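Local coordinates for protein VirX1 (Cyanophage Syn10, PDB 6QGM) that iodinates diverse substrates as a viral halogenase, probably of the flavin-dependent tryptophan halogenase family, at residues Y260-T271 and W282-I290. Residues are numbered along the deposited sequence; the frame is centred on the assembly and turned at random.
Sequences YENREEEMHNVT and WNIPLWNRI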
loop_
_atom_site.group_PDB
_atom_site.type_symbol
_atom_site.label_atom_id
_atom_site.label_comp_id
_atom_site.label_asym_id
_atom_site.label_seq_id
_atom_site.Cartn_x
_atom_site.Cartn_y
_atom_site.Cartn_z
ATOM N N TYR B 260 -38.910 29.179 -14.573
ATOM C CA TYR B 260 -39.654 28.645 -13.405
ATOM C C TYR B 260 -41.151 28.731 -13.695
ATOM O O TYR B 260 -41.592 29.742 -14.248
ATOM C CB TYR B 260 -39.313 29.405 -12.117
ATOM C CG TYR B 260 -37.997 29.023 -11.495
ATOM C CD1 TYR B 260 -37.817 27.787 -10.909
ATOM C CD2 TYR B 260 -36.935 29.901 -11.476
ATOM C CE1 TYR B 260 -36.604 27.426 -10.347
ATOM C CE2 TYR B 260 -35.718 29.568 -10.904
ATOM C CZ TYR B 260 -35.549 28.317 -10.347
ATOM O OH TYR B 260 -34.357 27.949 -9.798
ATOM N N GLU B 261 -41.898 27.685 -13.325
ATOM C CA GLU B 261 -43.387 27.675 -13.297
ATOM C C GLU B 261 -43.847 28.099 -11.899
ATOM O O GLU B 261 -44.710 28.971 -11.818
ATOM C CB GLU B 261 -43.928 26.301 -13.704
ATOM C CG GLU B 261 -43.732 26.021 -15.187
ATOM C CD GLU B 261 -44.318 24.735 -15.721
ATOM O OE1 GLU B 261 -44.486 23.785 -14.921
ATOM O OE2 GLU B 261 -44.602 24.707 -16.947
ATOM N N ASN B 262 -43.286 27.489 -10.852
ATOM C CA ASN B 262 -43.529 27.858 -9.433
ATOM C C ASN B 262 -42.174 28.000 -8.731
ATOM O O ASN B 262 -41.712 27.034 -8.118
ATOM C CB ASN B 262 -44.480 26.879 -8.742
ATOM C CG ASN B 262 -44.855 27.329 -7.345
ATOM O OD1 ASN B 262 -44.111 28.060 -6.688
ATOM N ND2 ASN B 262 -45.998 26.867 -6.868
ATOM N N ARG B 263 -41.594 29.195 -8.817
ATOM C CA ARG B 263 -40.191 29.504 -8.451
ATOM C C ARG B 263 -39.882 29.132 -6.997
ATOM O O ARG B 263 -38.822 28.542 -6.751
ATOM C CB ARG B 263 -39.945 30.985 -8.714
ATOM C CG ARG B 263 -38.527 31.442 -8.430
ATOM C CD ARG B 263 -38.565 32.944 -8.428
ATOM N NE ARG B 263 -37.242 33.500 -8.358
ATOM C CZ ARG B 263 -36.931 34.665 -7.814
ATOM N NH1 ARG B 263 -37.874 35.415 -7.274
ATOM N NH2 ARG B 263 -35.680 35.075 -7.816
ATOM N N GLU B 264 -40.750 29.515 -6.062
ATOM C CA GLU B 264 -40.576 29.236 -4.604
ATOM C C GLU B 264 -40.491 27.716 -4.425
ATOM O O GLU B 264 -39.506 27.299 -3.811
ATOM C CB GLU B 264 -41.728 29.838 -3.802
ATOM C CG GLU B 264 -41.716 31.363 -3.792
ATOM C CD GLU B 264 -42.717 32.015 -2.848
ATOM O OE1 GLU B 264 -43.077 31.381 -1.833
ATOM O OE2 GLU B 264 -43.152 33.161 -3.121
ATOM N N GLU B 265 -41.434 26.942 -4.982
ATOM C CA GLU B 265 -41.513 25.461 -4.834
ATOM C C GLU B 265 -40.342 24.762 -5.545
ATOM O O GLU B 265 -39.868 23.735 -5.033
ATOM C CB GLU B 265 -42.826 24.909 -5.401
ATOM C CG GLU B 265 -44.031 25.070 -4.495
ATOM C CD GLU B 265 -45.206 24.138 -4.833
ATOM O OE1 GLU B 265 -44.967 23.021 -5.357
ATOM O OE2 GLU B 265 -46.374 24.482 -4.530
ATOM N N GLU B 266 -39.895 25.295 -6.683
ATOM C CA GLU B 266 -39.017 24.590 -7.662
ATOM C C GLU B 266 -37.534 24.844 -7.386
ATOM O O GLU B 266 -36.729 23.982 -7.761
ATOM C CB GLU B 266 -39.305 25.068 -9.082
ATOM C CG GLU B 266 -40.548 24.487 -9.711
ATOM C CD GLU B 266 -40.528 24.674 -11.220
ATOM O OE1 GLU B 266 -39.759 23.925 -11.901
ATOM O OE2 GLU B 266 -41.232 25.593 -11.705
ATOM N N MET B 267 -37.185 25.998 -6.817
ATOM C CA MET B 267 -35.778 26.423 -6.600
ATOM C C MET B 267 -35.168 25.574 -5.488
ATOM O O MET B 267 -35.058 26.048 -4.341
ATOM C CB MET B 267 -35.693 27.906 -6.238
ATOM C CG MET B 267 -34.293 28.434 -6.286
ATOM S SD MET B 267 -34.231 30.132 -5.708
ATOM C CE MET B 267 -35.450 30.880 -6.792
ATOM N N HIS B 268 -34.767 24.352 -5.836
ATOM C CA HIS B 268 -34.335 23.320 -4.867
ATOM C C HIS B 268 -32.918 23.595 -4.363
ATOM O O HIS B 268 -32.041 24.014 -5.142
ATOM C CB HIS B 268 -34.518 21.918 -5.455
ATOM C CG HIS B 268 -35.959 21.541 -5.554
ATOM N ND1 HIS B 268 -36.413 20.589 -6.415
ATOM C CD2 HIS B 268 -37.051 22.016 -4.917
ATOM C CE1 HIS B 268 -37.717 20.479 -6.302
ATOM N NE2 HIS B 268 -38.129 21.341 -5.391
ATOM N N ASN B 269 -32.804 23.441 -3.046
ATOM C CA ASN B 269 -31.627 23.075 -2.222
ATOM C C ASN B 269 -30.634 22.075 -2.861
ATOM O O ASN B 269 -29.642 21.777 -2.178
ATOM C CB ASN B 269 -32.189 22.399 -0.973
ATOM C CG ASN B 269 -31.595 22.931 0.300
ATOM O OD1 ASN B 269 -30.657 23.722 0.265
ATOM N ND2 ASN B 269 -32.157 22.507 1.418
ATOM N N VAL B 270 -30.904 21.481 -4.038
ATOM C CA VAL B 270 -30.102 20.332 -4.567
ATOM C C VAL B 270 -29.900 20.413 -6.090
ATOM O O VAL B 270 -30.739 21.008 -6.781
ATOM C CB VAL B 270 -30.736 18.975 -4.201
ATOM C CG1 VAL B 270 -31.025 18.857 -2.712
ATOM C CG2 VAL B 270 -31.987 18.690 -5.019
ATOM N N THR B 271 -28.812 19.801 -6.572
ATOM C CA THR B 271 -28.614 19.390 -7.984
ATOM C C THR B 271 -29.246 18.001 -8.158
ATOM O O THR B 271 -28.755 17.058 -7.523
ATOM C CB THR B 271 -27.133 19.394 -8.391
ATOM O OG1 THR B 271 -26.513 20.634 -8.060
ATOM C CG2 THR B 271 -26.942 19.185 -9.870
ATOM N N TRP B 282 -29.177 16.727 -15.808
ATOM C CA TRP B 282 -28.919 17.573 -14.610
ATOM C C TRP B 282 -29.993 18.660 -14.524
ATOM O O TRP B 282 -30.483 19.089 -15.588
ATOM C CB TRP B 282 -27.501 18.167 -14.608
ATOM C CG TRP B 282 -27.238 19.248 -15.611
ATOM C CD1 TRP B 282 -27.619 20.556 -15.526
ATOM C CD2 TRP B 282 -26.472 19.125 -16.821
ATOM N NE1 TRP B 282 -27.174 21.247 -16.618
ATOM C CE2 TRP B 282 -26.456 20.401 -17.425
ATOM C CE3 TRP B 282 -25.809 18.069 -17.455
ATOM C CZ2 TRP B 282 -25.806 20.643 -18.637
ATOM C CZ3 TRP B 282 -25.163 18.310 -18.651
ATOM C CH2 TRP B 282 -25.170 19.577 -19.235
ATOM N N ASN B 283 -30.359 19.024 -13.295
ATOM C CA ASN B 283 -31.273 20.141 -12.952
ATOM C C ASN B 283 -30.525 21.055 -11.970
ATOM O O ASN B 283 -30.192 20.598 -10.867
ATOM C CB ASN B 283 -32.608 19.619 -12.416
ATOM C CG ASN B 283 -33.655 20.698 -12.320
ATOM O OD1 ASN B 283 -34.536 20.770 -13.175
ATOM N ND2 ASN B 283 -33.535 21.571 -11.323
ATOM N N ILE B 284 -30.228 22.282 -12.384
ATOM C CA ILE B 284 -29.478 23.283 -11.573
ATOM C C ILE B 284 -30.364 24.509 -11.378
ATOM O O ILE B 284 -30.510 25.317 -12.282
ATOM C CB ILE B 284 -28.126 23.593 -12.241
ATOM C CG1 ILE B 284 -27.231 22.357 -12.210
ATOM C CG2 ILE B 284 -27.449 24.779 -11.580
ATOM C CD1 ILE B 284 -25.992 22.490 -13.052
ATOM N N PRO B 285 -31.029 24.644 -10.213
ATOM C CA PRO B 285 -31.822 25.830 -9.912
ATOM C C PRO B 285 -30.921 27.046 -9.675
ATOM O O PRO B 285 -30.021 26.964 -8.864
ATOM C CB PRO B 285 -32.578 25.498 -8.615
ATOM C CG PRO B 285 -32.389 23.994 -8.436
ATOM C CD PRO B 285 -31.078 23.654 -9.126
ATOM N N LEU B 286 -31.171 28.124 -10.417
ATOM C CA LEU B 286 -30.568 29.457 -10.171
ATOM C C LEU B 286 -31.667 30.422 -9.742
ATOM O O LEU B 286 -32.830 30.007 -9.638
ATOM C CB LEU B 286 -29.869 29.932 -11.446
ATOM C CG LEU B 286 -28.700 29.071 -11.910
ATOM C CD1 LEU B 286 -28.091 29.655 -13.164
ATOM C CD2 LEU B 286 -27.656 28.932 -10.822
ATOM N N TRP B 287 -31.297 31.662 -9.452
ATOM C CA TRP B 287 -32.225 32.668 -8.876
ATOM C C TRP B 287 -33.354 32.920 -9.879
ATOM O O TRP B 287 -34.499 32.953 -9.436
ATOM C CB TRP B 287 -31.450 33.937 -8.500
ATOM C CG TRP B 287 -32.216 34.949 -7.717
ATOM C CD1 TRP B 287 -32.414 36.254 -8.043
ATOM C CD2 TRP B 287 -32.892 34.748 -6.463
ATOM N NE1 TRP B 287 -33.163 36.881 -7.083
ATOM C CE2 TRP B 287 -33.469 35.982 -6.095
ATOM C CE3 TRP B 287 -33.070 33.651 -5.615
ATOM C CZ2 TRP B 287 -34.212 36.141 -4.926
ATOM C CZ3 TRP B 287 -33.809 33.813 -4.463
ATOM C CH2 TRP B 287 -34.355 35.048 -4.114
ATOM N N ASN B 288 -33.039 32.991 -11.181
ATOM C CA ASN B 288 -33.941 33.499 -12.252
ATOM C C ASN B 288 -34.419 32.387 -13.194
ATOM O O ASN B 288 -35.307 32.676 -14.026
ATOM C CB ASN B 288 -33.280 34.617 -13.063
ATOM C CG ASN B 288 -31.952 34.253 -13.690
ATOM O OD1 ASN B 288 -31.357 33.223 -13.383
ATOM N ND2 ASN B 288 -31.462 35.117 -14.558
ATOM N N ARG B 289 -33.888 31.167 -13.086
ATOM C CA ARG B 289 -34.171 30.080 -14.075
ATOM C C ARG B 289 -33.654 28.731 -13.567
ATOM O O ARG B 289 -32.899 28.737 -12.560
ATOM C CB ARG B 289 -33.473 30.398 -15.395
ATOM C CG ARG B 289 -31.954 30.287 -15.332
ATOM C CD ARG B 289 -31.291 31.302 -16.230
ATOM N NE ARG B 289 -29.885 31.015 -16.482
ATOM C CZ ARG B 289 -28.853 31.633 -15.914
ATOM N NH1 ARG B 289 -29.033 32.583 -14.996
ATOM N NH2 ARG B 289 -27.629 31.283 -16.271
ATOM N N ILE B 290 -34.034 27.642 -14.254
ATOM C CA ILE B 290 -33.426 26.289 -14.101
ATOM C C ILE B 290 -32.490 26.053 -15.290
ATOM O O ILE B 290 -32.958 26.214 -16.429
ATOM C CB ILE B 290 -34.512 25.200 -14.027
ATOM C CG1 ILE B 290 -35.531 25.470 -12.920
ATOM C CG2 ILE B 290 -33.894 23.812 -13.896
ATOM C CD1 ILE B 290 -36.794 24.647 -13.058
#
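Arg263 reaches Trp287 in two ways at once. NE and NH2 both donate to Trp287 O, at 3.0 Å and 2.9 Å, a side-on grip on one oxygen that lies 6° out of the guanidinium plane. NE arrives nearly in line with the carbonyl, whereas NH2 sits above the carbonyl plane. The same guanidinium stands over the indole face in a cation-pi contact, its CZ 4.2 Å from the centroid of the six-membered ring. It does not lie flat there: the planes are 64° apart, and NH2 is the end that dips toward the ring. An extended chain from CG to NE, with CG anti to the backbone N (chi1 -178°), carries the group out from the helix. Met267 adds an oblique Met-aromatic contact, SD to Trp287 CE3 at 3.7 Å.

Beside this, Tyr260 OH donates to Leu286 O at 2.6 Å, in the carbonyl plane, while its CE1 packs against Ile290 CG1 at 3.4 Å.

The contact lies at the end of a mixed sheet, where the antiparallel strands 270-275 and 279-285 form a hairpin and the bend at 286-289 leads into strand 290-296. That bend is closed by Leu286 N bonding to Arg289 O. Pro285, at the end of its strand, turns its ring toward the other segment, with CG 3.3 Å from His268 O.

Further out, Glu266 OE2 accepts from the backbone N of both Glu261 and Asn262, tying the helix to the loop that carries Tyr260, while its OE1 forms a salt bridge with Arg317. Tyr527 of helix 518-527 stacks on Trp287, and Asp168 pairs with Arg289.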